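Xylulose kinase (Bifidobacterium adolescentis ATCC 15703, PDB 3I8B) probably phosphorylates D-xylulose to D-xylulose 5-phosphate at the expense of ATP, as a sugar kinase of the FGGY family. Local coordinates at residues R454-E459 with Q483-G488; L282-G287 with R427-G432. All coordinates share one frame; numbering follows the deposited sequence.

Contact 1: R454-E459 with Q483-G488; sequences RPATDE and QLTIDG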
ATOM      1  N   ARG A 454       0.189 -18.062   9.635  1.00 19.79           N
ATOM      2  CA  ARG A 454      -0.649 -17.028  10.238  1.00 24.83           C
ATOM      3  C   ARG A 454       0.106 -16.297  11.345  1.00 26.65           C
ATOM      4  O   ARG A 454       0.161 -16.770  12.485  1.00 24.27           O
ATOM      5  CB  ARG A 454      -1.949 -17.620  10.794  1.00 22.94           C
ATOM      6  CG  ARG A 454      -2.973 -17.988   9.735  1.00 26.27           C
ATOM      7  CD  ARG A 454      -4.282 -18.411  10.363  1.00 24.78           C
ATOM      8  NE  ARG A 454      -4.102 -19.565  11.233  1.00 26.15           N
ATOM      9  CZ  ARG A 454      -4.165 -19.514  12.561  1.00 31.24           C
ATOM     10  NH1 ARG A 454      -4.423 -18.365  13.175  1.00 25.11           N
ATOM     11  NH2 ARG A 454      -3.978 -20.618  13.276  1.00 34.51           N
ATOM     12  N   PRO A 455       0.692 -15.138  11.007  1.00 27.20           N
ATOM     13  CA  PRO A 455       1.377 -14.310  12.005  1.00 25.50           C
ATOM     14  C   PRO A 455       0.378 -13.813  13.032  1.00 25.75           C
ATOM     15  O   PRO A 455      -0.742 -13.492  12.659  1.00 24.01           O
ATOM     16  CB  PRO A 455       1.903 -13.124  11.180  1.00 28.30           C
ATOM     17  CG  PRO A 455       1.929 -13.616   9.753  1.00 29.80           C
ATOM     18  CD  PRO A 455       0.754 -14.549   9.655  1.00 21.56           C
ATOM     19  N   ALA A 456       0.763 -13.751  14.302  1.00 25.18           N
ATOM     20  CA  ALA A 456      -0.132 -13.211  15.314  1.00 26.79           C
ATOM     21  C   ALA A 456      -0.539 -11.786  14.947  1.00 28.01           C
ATOM     22  O   ALA A 456       0.273 -10.999  14.455  1.00 24.38           O
ATOM     23  CB  ALA A 456       0.522 -13.247  16.682  1.00 29.66           C
ATOM     24  N   THR A 457      -1.806 -11.463  15.167  1.00 26.43           N
ATOM     25  CA  THR A 457      -2.308 -10.122  14.903  1.00 26.25           C
ATOM     26  C   THR A 457      -1.510  -9.108  15.741  1.00 30.31           C
ATOM     27  O   THR A 457      -1.255  -9.333  16.929  1.00 24.03           O
ATOM     28  CB  THR A 457      -3.823 -10.025  15.194  1.00 30.10           C
ATOM     29  OG1 THR A 457      -4.254  -8.663  15.084  1.00 36.89           O
ATOM     30  CG2 THR A 457      -4.132 -10.523  16.588  1.00 35.02           C
ATOM     31  N   ASP A 458      -1.088  -8.015  15.104  1.00 30.48           N
ATOM     32  CA  ASP A 458      -0.231  -7.005  15.744  1.00 23.97           C
ATOM     33  C   ASP A 458      -0.131  -5.744  14.869  1.00 27.09           C
ATOM     34  O   ASP A 458      -0.626  -5.705  13.733  1.00 19.17           O
ATOM     35  CB  ASP A 458       1.164  -7.590  16.020  1.00 18.92           C
ATOM     36  CG  ASP A 458       1.844  -6.966  17.246  1.00 21.03           C
ATOM     37  OD1 ASP A 458       1.486  -5.844  17.661  1.00 18.33           O
ATOM     38  OD2 ASP A 458       2.764  -7.606  17.790  1.00 21.85           O
ATOM     39  N   GLU A 459       0.504  -4.710  15.408  1.00 22.32           N
ATOM     40  CA  GLU A 459       0.649  -3.455  14.694  1.00 18.29           C
ATOM     41  C   GLU A 459       1.811  -3.529  13.713  1.00 15.73           C
ATOM     42  O   GLU A 459       2.873  -2.945  13.963  1.00 14.22           O
ATOM     43  CB  GLU A 459       0.894  -2.323  15.689  1.00 20.39           C
ATOM     44  CG  GLU A 459      -0.233  -2.119  16.672  1.00 20.70           C
ATOM     45  CD  GLU A 459      -1.519  -1.722  15.986  1.00 22.87           C
ATOM     46  OE1 GLU A 459      -1.491  -1.509  14.754  1.00 22.45           O
ATOM     47  OE2 GLU A 459      -2.554  -1.621  16.680  1.00 22.27           O
ATOM     48  N   GLN A 483      12.279 -11.146  16.952  1.00 23.82           N
ATOM     49  CA  GLN A 483      11.385 -12.290  17.075  1.00 28.17           C
ATOM     50  C   GLN A 483      10.021 -11.965  16.490  1.00 26.59           C
ATOM     51  O   GLN A 483       9.460 -10.895  16.736  1.00 27.85           O
ATOM     52  CB  GLN A 483      11.215 -12.708  18.541  1.00 31.60           C
ATOM     53  CG  GLN A 483      12.094 -13.875  18.974  1.00 41.13           C
ATOM     54  CD  GLN A 483      11.644 -15.210  18.392  1.00 49.94           C
ATOM     55  OE1 GLN A 483      12.463 -15.993  17.898  1.00 51.87           O
ATOM     56  NE2 GLN A 483      10.340 -15.473  18.445  1.00 45.91           N
ATOM     57  N   LEU A 484       9.489 -12.909  15.726  1.00 26.64           N
ATOM     58  CA  LEU A 484       8.152 -12.795  15.169  1.00 29.57           C
ATOM     59  C   LEU A 484       7.233 -13.809  15.837  1.00 28.73           C
ATOM     60  O   LEU A 484       7.598 -14.978  15.978  1.00 33.17           O
ATOM     61  CB  LEU A 484       8.207 -13.063  13.672  1.00 24.81           C
ATOM     62  CG  LEU A 484       9.244 -12.192  12.966  1.00 29.25           C
ATOM     63  CD1 LEU A 484       9.739 -12.855  11.699  1.00 25.83           C
ATOM     64  CD2 LEU A 484       8.681 -10.793  12.699  1.00 22.28           C
ATOM     65  N   THR A 485       6.050 -13.369  16.251  1.00 25.75           N
ATOM     66  CA  THR A 485       5.071 -14.283  16.828  1.00 25.59           C
ATOM     67  C   THR A 485       4.139 -14.848  15.747  1.00 28.84           C
ATOM     68  O   THR A 485       3.548 -14.103  14.961  1.00 23.22           O
ATOM     69  CB  THR A 485       4.258 -13.617  17.959  1.00 30.54           C
ATOM     70  OG1 THR A 485       5.149 -13.172  18.987  1.00 34.01           O
ATOM     71  CG2 THR A 485       3.271 -14.604  18.571  1.00 31.46           C
ATOM     72  N   ILE A 486       4.039 -16.176  15.712  1.00 30.11           N
ATOM     73  CA  ILE A 486       3.182 -16.881  14.761  1.00 29.26           C
ATOM     74  C   ILE A 486       2.035 -17.567  15.504  1.00 29.97           C
ATOM     75  O   ILE A 486       2.268 -18.318  16.456  1.00 28.43           O
ATOM     76  CB  ILE A 486       3.988 -17.953  13.983  1.00 28.08           C
ATOM     77  CG1 ILE A 486       5.233 -17.337  13.340  1.00 29.79           C
ATOM     78  CG2 ILE A 486       3.125 -18.619  12.937  1.00 27.92           C
ATOM     79  CD1 ILE A 486       4.924 -16.271  12.327  1.00 26.21           C
ATOM     80  N   ASP A 487       0.799 -17.300  15.080  1.00 31.04           N
ATOM     81  CA  ASP A 487      -0.380 -17.964  15.648  1.00 27.11           C
ATOM     82  C   ASP A 487      -0.460 -19.428  15.232  1.00 28.88           C
ATOM     83  O   ASP A 487      -0.864 -20.282  16.019  1.00 32.55           O
ATOM     84  CB  ASP A 487      -1.669 -17.254  15.224  1.00 33.90           C
ATOM     85  CG  ASP A 487      -2.127 -16.217  16.229  1.00 35.76           C
ATOM     86  OD1 ASP A 487      -1.825 -16.379  17.429  1.00 41.06           O
ATOM     87  OD2 ASP A 487      -2.809 -15.250  15.819  1.00 38.75           O
ATOM     88  N   GLY A 488      -0.090 -19.716  13.989  1.00 27.07           N
ATOM     89  CA  GLY A 488      -0.161 -21.071  13.481  1.00 25.90           C
ATOM     90  C   GLY A 488       0.225 -21.187  12.020  1.00 26.18           C
ATOM     91  O   GLY A 488       0.359 -20.181  11.321  1.00 21.84           O
TER
HETATM   92  O   HOH W   1      -4.257 -15.401  12.663  1.00 28.96           O
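Arg454 and Gly488 form an antiparallel hydrogen-bonded pair in which Arg454 N donates to Gly488 O over 2.7 Å. The return bond is divided. Arg454 O receives Asp487 N at 2.7 Å and more weakly Gly488 N at 3.3 Å. With Asp487 and Gly488 both facing Arg454, this is a classic beta bulge, and the register slips by one residue before Pro455 pairs with Ile486. Beyond the proline, Ala456 N donates to Thr485 O at 2.9 Å.

The charged groups are linked less directly. The Arg454 chain bends at the CG-CD bond (chi3 -60°), which brings its guanidinium over the bulge, with Gly488 N above one face near the rim. Arg454 NH1 and Asp487 OD2 stay 4.4 Å apart, too far for a salt bridge; a water takes a bond from NH1 and gives a weak one to OD2. The guanidinium's stronger partner is Glu490, which forms a salt bridge with NE.

Apolar contact is modest: Thr485 CG2 meets Ala456 CB at 3.6 Å, and Ile486 CD1 touches Pro455 CA.

The pairing joins the outermost strand 486-490 to strand 452-455, while the Pro455 ring turns inward onto Leu429 and Ile431 of strand 427-431 and Tyr460 of helix 460-474.

Contact 2: L282-G287 with R427-G432; sequences LGMAVG and RILLIG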
ATOM      1  N   LEU A 282       6.744  -7.505   9.439  1.00 14.17           N
ATOM      2  CA  LEU A 282       6.397  -8.914   9.429  1.00 15.42           C
ATOM      3  C   LEU A 282       7.635  -9.740   9.177  1.00 17.55           C
ATOM      4  O   LEU A 282       7.580 -10.965   9.172  1.00 17.40           O
ATOM      5  CB  LEU A 282       5.357  -9.197   8.344  1.00 14.50           C
ATOM      6  CG  LEU A 282       3.915  -8.817   8.679  1.00 15.20           C
ATOM      7  CD1 LEU A 282       3.055  -8.797   7.407  1.00 15.89           C
ATOM      8  CD2 LEU A 282       3.304  -9.767   9.709  1.00 22.37           C
ATOM      9  N   GLY A 283       8.756  -9.054   8.971  1.00 15.99           N
ATOM     10  CA  GLY A 283      10.018  -9.706   8.712  1.00 15.10           C
ATOM     11  C   GLY A 283      10.074 -10.309   7.319  1.00 19.97           C
ATOM     12  O   GLY A 283      10.878 -11.196   7.056  1.00 16.98           O
HETATM   13  N   MSE A 284       9.231  -9.834   6.409  1.00 16.83           N
HETATM   14  CA  MSE A 284       9.236 -10.404   5.060  1.00 17.73           C
HETATM   15  C   MSE A 284      10.485 -10.076   4.231  1.00 21.13           C
HETATM   16  O   MSE A 284      10.958  -8.937   4.204  1.00 21.41           O
HETATM   17  CB  MSE A 284       7.978 -10.002   4.300  1.00 15.14           C
HETATM   18  CG  MSE A 284       6.719 -10.701   4.771  1.00 16.67           C
HETATM   19 SE   MSE A 284       5.143  -9.768   4.085  1.00 28.56          SE
HETATM   20  CE  MSE A 284       5.477 -10.034   2.179  1.00 15.31           C
ATOM     21  N   ALA A 285      11.002 -11.088   3.541  1.00 16.66           N
ATOM     22  CA  ALA A 285      12.090 -10.903   2.602  1.00 19.01           C
ATOM     23  C   ALA A 285      11.681 -11.403   1.216  1.00 17.99           C
ATOM     24  O   ALA A 285      10.562 -11.909   1.022  1.00 16.77           O
ATOM     25  CB  ALA A 285      13.354 -11.633   3.098  1.00 21.09           C
ATOM     26  N   VAL A 286      12.602 -11.276   0.263  1.00 16.97           N
ATOM     27  CA  VAL A 286      12.356 -11.664  -1.123  1.00 16.68           C
ATOM     28  C   VAL A 286      11.815 -13.091  -1.235  1.00 16.85           C
ATOM     29  O   VAL A 286      12.429 -14.037  -0.736  1.00 17.62           O
ATOM     30  CB  VAL A 286      13.641 -11.521  -1.961  1.00 18.34           C
ATOM     31  CG1 VAL A 286      13.450 -12.119  -3.352  1.00 21.12           C
ATOM     32  CG2 VAL A 286      14.053 -10.056  -2.048  1.00 18.50           C
ATOM     33  N   GLY A 287      10.657 -13.245  -1.872  1.00 15.26           N
ATOM     34  CA  GLY A 287      10.041 -14.555  -2.018  1.00 16.41           C
ATOM     35  C   GLY A 287       8.811 -14.758  -1.148  1.00 17.36           C
ATOM     36  O   GLY A 287       8.005 -15.666  -1.377  1.00 21.62           O
ATOM     37  N   ARG A 427       6.800 -18.574   0.163  1.00 22.04           N
ATOM     38  CA  ARG A 427       6.146 -18.640   1.461  1.00 23.74           C
ATOM     39  C   ARG A 427       4.997 -17.640   1.500  1.00 19.70           C
ATOM     40  O   ARG A 427       5.121 -16.525   0.986  1.00 20.74           O
ATOM     41  CB  ARG A 427       7.146 -18.332   2.578  1.00 24.73           C
ATOM     42  CG  ARG A 427       6.584 -18.447   3.988  1.00 24.04           C
ATOM     43  CD  ARG A 427       7.702 -18.258   5.013  1.00 27.69           C
ATOM     44  NE  ARG A 427       8.115 -16.860   5.098  1.00 26.19           N
ATOM     45  CZ  ARG A 427       8.022 -16.116   6.197  1.00 27.99           C
ATOM     46  NH1 ARG A 427       7.562 -16.648   7.325  1.00 27.26           N
ATOM     47  NH2 ARG A 427       8.417 -14.848   6.175  1.00 24.18           N
ATOM     48  N   ILE A 428       3.893 -18.043   2.119  1.00 18.39           N
ATOM     49  CA  ILE A 428       2.673 -17.232   2.182  1.00 18.72           C
ATOM     50  C   ILE A 428       2.328 -16.880   3.620  1.00 20.03           C
ATOM     51  O   ILE A 428       2.242 -17.765   4.471  1.00 20.54           O
ATOM     52  CB  ILE A 428       1.460 -18.006   1.628  1.00 17.27           C
ATOM     53  CG1 ILE A 428       1.775 -18.614   0.262  1.00 21.73           C
ATOM     54  CG2 ILE A 428       0.214 -17.106   1.566  1.00 17.05           C
ATOM     55  CD1 ILE A 428       0.643 -19.479  -0.282  1.00 19.98           C
ATOM     56  N   LEU A 429       2.115 -15.593   3.885  1.00 15.97           N
ATOM     57  CA  LEU A 429       1.611 -15.151   5.176  1.00 15.30           C
ATOM     58  C   LEU A 429       0.176 -14.687   4.982  1.00 17.79           C
ATOM     59  O   LEU A 429      -0.128 -14.016   4.002  1.00 18.63           O
ATOM     60  CB  LEU A 429       2.454 -14.006   5.742  1.00 15.20           C
ATOM     61  CG  LEU A 429       3.853 -14.367   6.249  1.00 22.80           C
ATOM     62  CD1 LEU A 429       4.716 -14.870   5.119  1.00 22.07           C
ATOM     63  CD2 LEU A 429       4.502 -13.176   6.942  1.00 24.58           C
ATOM     64  N   LEU A 430      -0.701 -15.054   5.910  1.00 15.75           N
ATOM     65  CA  LEU A 430      -2.099 -14.683   5.822  1.00 19.42           C
ATOM     66  C   LEU A 430      -2.471 -13.823   7.017  1.00 21.17           C
ATOM     67  O   LEU A 430      -2.386 -14.270   8.168  1.00 20.06           O
ATOM     68  CB  LEU A 430      -2.980 -15.932   5.776  1.00 19.86           C
ATOM     69  CG  LEU A 430      -4.486 -15.675   5.818  1.00 24.39           C
ATOM     70  CD1 LEU A 430      -4.950 -14.939   4.549  1.00 23.31           C
ATOM     71  CD2 LEU A 430      -5.253 -16.986   6.004  1.00 23.21           C
ATOM     72  N   ILE A 431      -2.883 -12.592   6.737  1.00 17.59           N
ATOM     73  CA  ILE A 431      -3.235 -11.634   7.778  1.00 21.47           C
ATOM     74  C   ILE A 431      -4.584 -11.001   7.491  1.00 23.45           C
ATOM     75  O   ILE A 431      -5.252 -11.347   6.513  1.00 24.69           O
ATOM     76  CB  ILE A 431      -2.197 -10.505   7.867  1.00 20.29           C
ATOM     77  CG1 ILE A 431      -2.019  -9.854   6.489  1.00 20.65           C
ATOM     78  CG2 ILE A 431      -0.878 -11.037   8.415  1.00 22.66           C
ATOM     79  CD1 ILE A 431      -0.949  -8.769   6.436  1.00 26.12           C
ATOM     80  N   GLY A 432      -4.978 -10.062   8.344  1.00 24.60           N
ATOM     81  CA  GLY A 432      -6.264  -9.407   8.225  1.00 23.97           C
ATOM     82  C   GLY A 432      -7.390 -10.224   8.834  1.00 24.70           C
ATOM     83  O   GLY A 432      -7.184 -11.358   9.265  1.00 27.97           O
TER
HETATM   84  O   HOH W   2       8.845 -13.264   8.320  1.00 24.35           O
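A Schellman motif ends helix 274-281 at Gly283, and the connection that follows, on its way to strand 288-293, lies against one side of strand 427-431. Across this contact the side chains of Leu282 and Met284 meet those of Leu429 and Ile431. Leu282 and Ile431 reach toward each other tip to tip, their CD1 methyls 4.1 Å apart. Ile431 holds CG1 between its backbone N and carbonyl carbon (chi1 54°), and the extended chi2 carries CD1 out to the leucine. Selenomethionine Met284 and Leu429 instead slide past one another in opposite directions: Leu429 CD2 lies 4.0 Å from Met284 CG and also approaches Leu282 CB at 4.3 Å.

At the start of the strand the contact turns polar. No direct hydrogen bond spans the two segments, but a water donates to Leu282 O at 2.8 Å and accepts from Arg427 NH2 at 2.7 Å, lying at the edge of the guanidinium in its plane. Leu429 CD1 sits over the centre of one guanidinium face, 3.7 Å above it, so the leucine's two methyls serve the arginine and the apolar cluster separately. Asp288 makes a salt bridge with NH2 and also accepts a bond from Ala285 N, tying the arginine to the loop.

Gly287 leads into strand 288-293, the parallel neighbour of the strand that Arg427 begins. A helix that carries the predicted proton acceptor Asp274, ended by a glycine and followed by a turn into a strand of the mixed sheet, is consistent with the actin-like ATPase fold of FGGY kinases.

Contacts 1 and 2 have centres 11 Å apart and reach the same mixed sheet, in which strands 427-431 and 452-455 are neighbours. Pro455 links them: its CG lies 3.8 Å from Leu429 CD2 and its CB 3.9 Å from Leu282 CD2, so the edge pairing of contact 1 is continuous with the buried cluster of contact 2. Leu484 CD2 adds a second touch, 3.7 Å from Leu282 O. The side chain of Ile431 in contact 2 is about 10 Å from that of Asp274, the predicted proton acceptor, and that of Thr457 in contact 1 is about 12 Å from that of Asp11, predicted to be important for activity.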